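PDB 5DQV: uncharacterized protein from Bacillus subtilis, which acts as a metal-dependent nucleotide pyrophosphohydrolase of the HD-domain family. Local coordinates for residues Arg38-Ala43 / Ala60-Asp65. Residues are numbered along the deposited sequence; the frame is centred on the assembly and turned at random.
Sequences RVADLA and AALVHD. With NI (nickel (II) ion), chain C.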
ATOM      1  N   ARG A  38      16.092   3.213   7.478  1.00 24.84           N
ATOM      2  CA  ARG A  38      16.226   3.663   6.096  1.00 23.88           C
ATOM      3  C   ARG A  38      16.618   5.138   6.060  1.00 22.26           C
ATOM      4  O   ARG A  38      17.471   5.567   5.256  1.00 21.03           O
ATOM      5  CB  ARG A  38      14.917   3.440   5.283  1.00 25.37           C
ATOM      6  CG  ARG A  38      14.539   1.998   5.040  1.00 26.80           C
ATOM      7  CD  ARG A  38      13.372   1.835   4.069  1.00 26.42           C
ATOM      8  NE  ARG A  38      12.195   2.588   4.496  1.00 23.07           N
ATOM      9  CZ  ARG A  38      11.192   2.143   5.222  1.00 25.93           C
ATOM     10  NH1 ARG A  38      11.191   0.936   5.733  1.00 32.77           N
ATOM     11  NH2 ARG A  38      10.212   2.961   5.530  1.00 29.89           N
ATOM     12  N   VAL A  39      15.956   5.940   6.885  1.00 20.76           N
ATOM     13  CA  VAL A  39      16.247   7.368   6.923  1.00 19.18           C
ATOM     14  C   VAL A  39      17.667   7.664   7.378  1.00 19.59           C
ATOM     15  O   VAL A  39      18.329   8.485   6.757  1.00 19.22           O
ATOM     16  CB  VAL A  39      15.217   8.146   7.713  1.00 17.66           C
ATOM     17  CG1 VAL A  39      15.687   9.608   7.928  1.00 16.57           C
ATOM     18  CG2 VAL A  39      13.905   8.023   7.063  1.00 19.80           C
ATOM     19  N   ALA A  40      18.175   6.930   8.395  1.00 20.09           N
ATOM     20  CA  ALA A  40      19.535   7.084   8.818  1.00 20.16           C
ATOM     21  C   ALA A  40      20.549   6.727   7.712  1.00 21.44           C
ATOM     22  O   ALA A  40      21.470   7.523   7.455  1.00 20.79           O
ATOM     23  CB  ALA A  40      19.817   6.293  10.083  1.00 20.91           C
ATOM     24  N   ASP A  41      20.320   5.646   6.974  1.00 21.67           N
ATOM     25  CA  ASP A  41      21.234   5.288   5.871  1.00 25.00           C
ATOM     26  C   ASP A  41      21.216   6.350   4.764  1.00 24.38           C
ATOM     27  O   ASP A  41      22.244   6.777   4.238  1.00 24.10           O
ATOM     28  CB  ASP A  41      20.859   3.920   5.235  1.00 26.39           C
ATOM     29  CG  ASP A  41      21.145   2.784   6.126  1.00 31.49           C
ATOM     30  OD1 ASP A  41      21.784   2.993   7.181  1.00 32.76           O
ATOM     31  OD2 ASP A  41      20.695   1.675   5.791  1.00 35.34           O
ATOM     32  N   LEU A  42      20.028   6.798   4.418  1.00 24.73           N
ATOM     33  CA  LEU A  42      19.875   7.836   3.382  1.00 25.13           C
ATOM     34  C   LEU A  42      20.522   9.146   3.837  1.00 23.37           C
ATOM     35  O   LEU A  42      21.213   9.803   3.084  1.00 21.41           O
ATOM     36  CB  LEU A  42      18.377   8.057   3.114  1.00 25.65           C
ATOM     37  CG  LEU A  42      17.690   8.056   1.759  1.00 31.74           C
ATOM     38  CD1 LEU A  42      18.479   7.391   0.589  1.00 34.26           C
ATOM     39  CD2 LEU A  42      16.292   7.409   1.997  1.00 31.21           C
ATOM     40  N   ALA A  43      20.261   9.527   5.082  1.00 21.62           N
ATOM     41  CA  ALA A  43      20.825  10.744   5.612  1.00 21.47           C
ATOM     42  C   ALA A  43      22.369  10.746   5.628  1.00 21.53           C
ATOM     43  O   ALA A  43      23.005  11.764   5.305  1.00 20.47           O
ATOM     44  CB  ALA A  43      20.227  11.059   6.991  1.00 19.19           C
ATOM     45  N   ALA A  60      20.710  12.625  14.715  1.00 20.07           N
ATOM     46  CA  ALA A  60      19.417  13.248  14.464  1.00 19.62           C
ATOM     47  C   ALA A  60      18.466  12.382  13.680  1.00 18.97           C
ATOM     48  O   ALA A  60      17.269  12.263  14.010  1.00 18.92           O
ATOM     49  CB  ALA A  60      19.604  14.638  13.779  1.00 19.85           C
ATOM     50  N   ALA A  61      18.992  11.702  12.675  1.00 18.76           N
ATOM     51  CA  ALA A  61      18.149  10.801  11.882  1.00 19.30           C
ATOM     52  C   ALA A  61      17.606   9.721  12.779  1.00 19.20           C
ATOM     53  O   ALA A  61      16.428   9.388  12.729  1.00 20.51           O
ATOM     54  CB  ALA A  61      18.950  10.192  10.717  1.00 18.21           C
ATOM     55  N   LEU A  62      18.477   9.170  13.620  1.00 20.34           N
ATOM     56  CA  LEU A  62      18.053   8.039  14.478  1.00 20.39           C
ATOM     57  C   LEU A  62      16.960   8.464  15.452  1.00 20.58           C
ATOM     58  O   LEU A  62      16.034   7.703  15.686  1.00 21.25           O
ATOM     59  CB  LEU A  62      19.229   7.450  15.194  1.00 20.26           C
ATOM     60  CG  LEU A  62      20.186   6.628  14.317  1.00 20.53           C
ATOM     61  CD1 LEU A  62      21.479   6.335  15.094  1.00 20.68           C
ATOM     62  CD2 LEU A  62      19.471   5.304  13.811  1.00 21.99           C
ATOM     63  N   VAL A  63      17.040   9.677  16.010  1.00 21.00           N
ATOM     64  CA  VAL A  63      16.050  10.095  17.037  1.00 21.52           C
ATOM     65  C   VAL A  63      14.954  10.996  16.519  1.00 23.71           C
ATOM     66  O   VAL A  63      14.088  11.403  17.303  1.00 24.53           O
ATOM     67  CB  VAL A  63      16.741  10.731  18.284  1.00 21.70           C
ATOM     68  CG1 VAL A  63      17.809   9.728  18.871  1.00 20.78           C
ATOM     69  CG2 VAL A  63      17.403  12.120  17.904  1.00 19.00           C
ATOM     70  N   HIS A  64      14.923  11.223  15.196  1.00 24.35           N
ATOM     71  CA  HIS A  64      14.074  12.272  14.602  1.00 25.90           C
ATOM     72  C   HIS A  64      12.589  12.050  14.897  1.00 27.50           C
ATOM     73  O   HIS A  64      11.845  13.030  15.013  1.00 30.55           O
ATOM     74  CB  HIS A  64      14.368  12.443  13.070  1.00 25.62           C
ATOM     75  CG  HIS A  64      13.548  11.581  12.150  1.00 26.15           C
ATOM     76  ND1 HIS A  64      13.934  10.314  11.769  1.00 26.18           N
ATOM     77  CD2 HIS A  64      12.382  11.832  11.487  1.00 27.85           C
ATOM     78  CE1 HIS A  64      13.015   9.786  10.971  1.00 28.58           C
ATOM     79  NE2 HIS A  64      12.058  10.689  10.782  1.00 28.55           N
ATOM     80  N   ASP A  65      12.177  10.798  15.090  1.00 26.03           N
ATOM     81  CA  ASP A  65      10.764  10.448  15.269  1.00 28.22           C
ATOM     82  C   ASP A  65      10.323  10.284  16.724  1.00 27.56           C
ATOM     83  O   ASP A  65       9.110  10.062  16.970  1.00 28.89           O
ATOM     84  CB  ASP A  65      10.491   9.029  14.697  1.00 29.57           C
ATOM     85  CG  ASP A  65       9.951   9.019  13.300  1.00 36.16           C
ATOM     86  OD1 ASP A  65       9.948  10.062  12.569  1.00 40.33           O
ATOM     87  OD2 ASP A  65       9.544   7.881  12.924  1.00 40.87           O
TER
HETATM   88 NI    NI C 301      10.416  10.142   9.786  1.00 29.58          NI
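The imidazole of His64, which Val39 meets from helix 33-50, is fixed at both nitrogens. His64 NE2 binds the nickel ion at 2.0 Å, and His64 ND1 gives its hydrogen to Ala61 O at 2.8 Å. That second bond is nearly straight (167° at the hydrogen); the acceptor lies 3° from the ring plane, and ND1 sits on a lone pair in the carbonyl plane. Proton on ND1 and metal on NE2 together define the ring's rotation. The first torsion (chi1 90°) sets CG between backbone N and carbonyl carbon, turning the ring back so that ND1 reaches Ala61 O. Val39 CG1 approaches this ring obliquely, 4.1 Å from His64 CE1, the two side chains crossing at about a right angle. His64 and Asp65 form the doublet that names the HD domain; with His35 and Asp130 they make up the nickel site. Asp65 OD1 lies 2.8 Å from nickel, a longer approach than the His64 NE2 bond. Beyond the metal, contact between the helices is purely apolar and close, the CA atoms of Ala40 and Ala61 being 5.0 Å apart. Ala61 CB lies 3.7 Å from Ala40 CA and also touches Ala43 CB at 4.0 Å. Leu62 reaches across through CD2, 3.9 Å from Ala40 CB, while helix 121-132 packs against Val39 and Ala43 through Ala129.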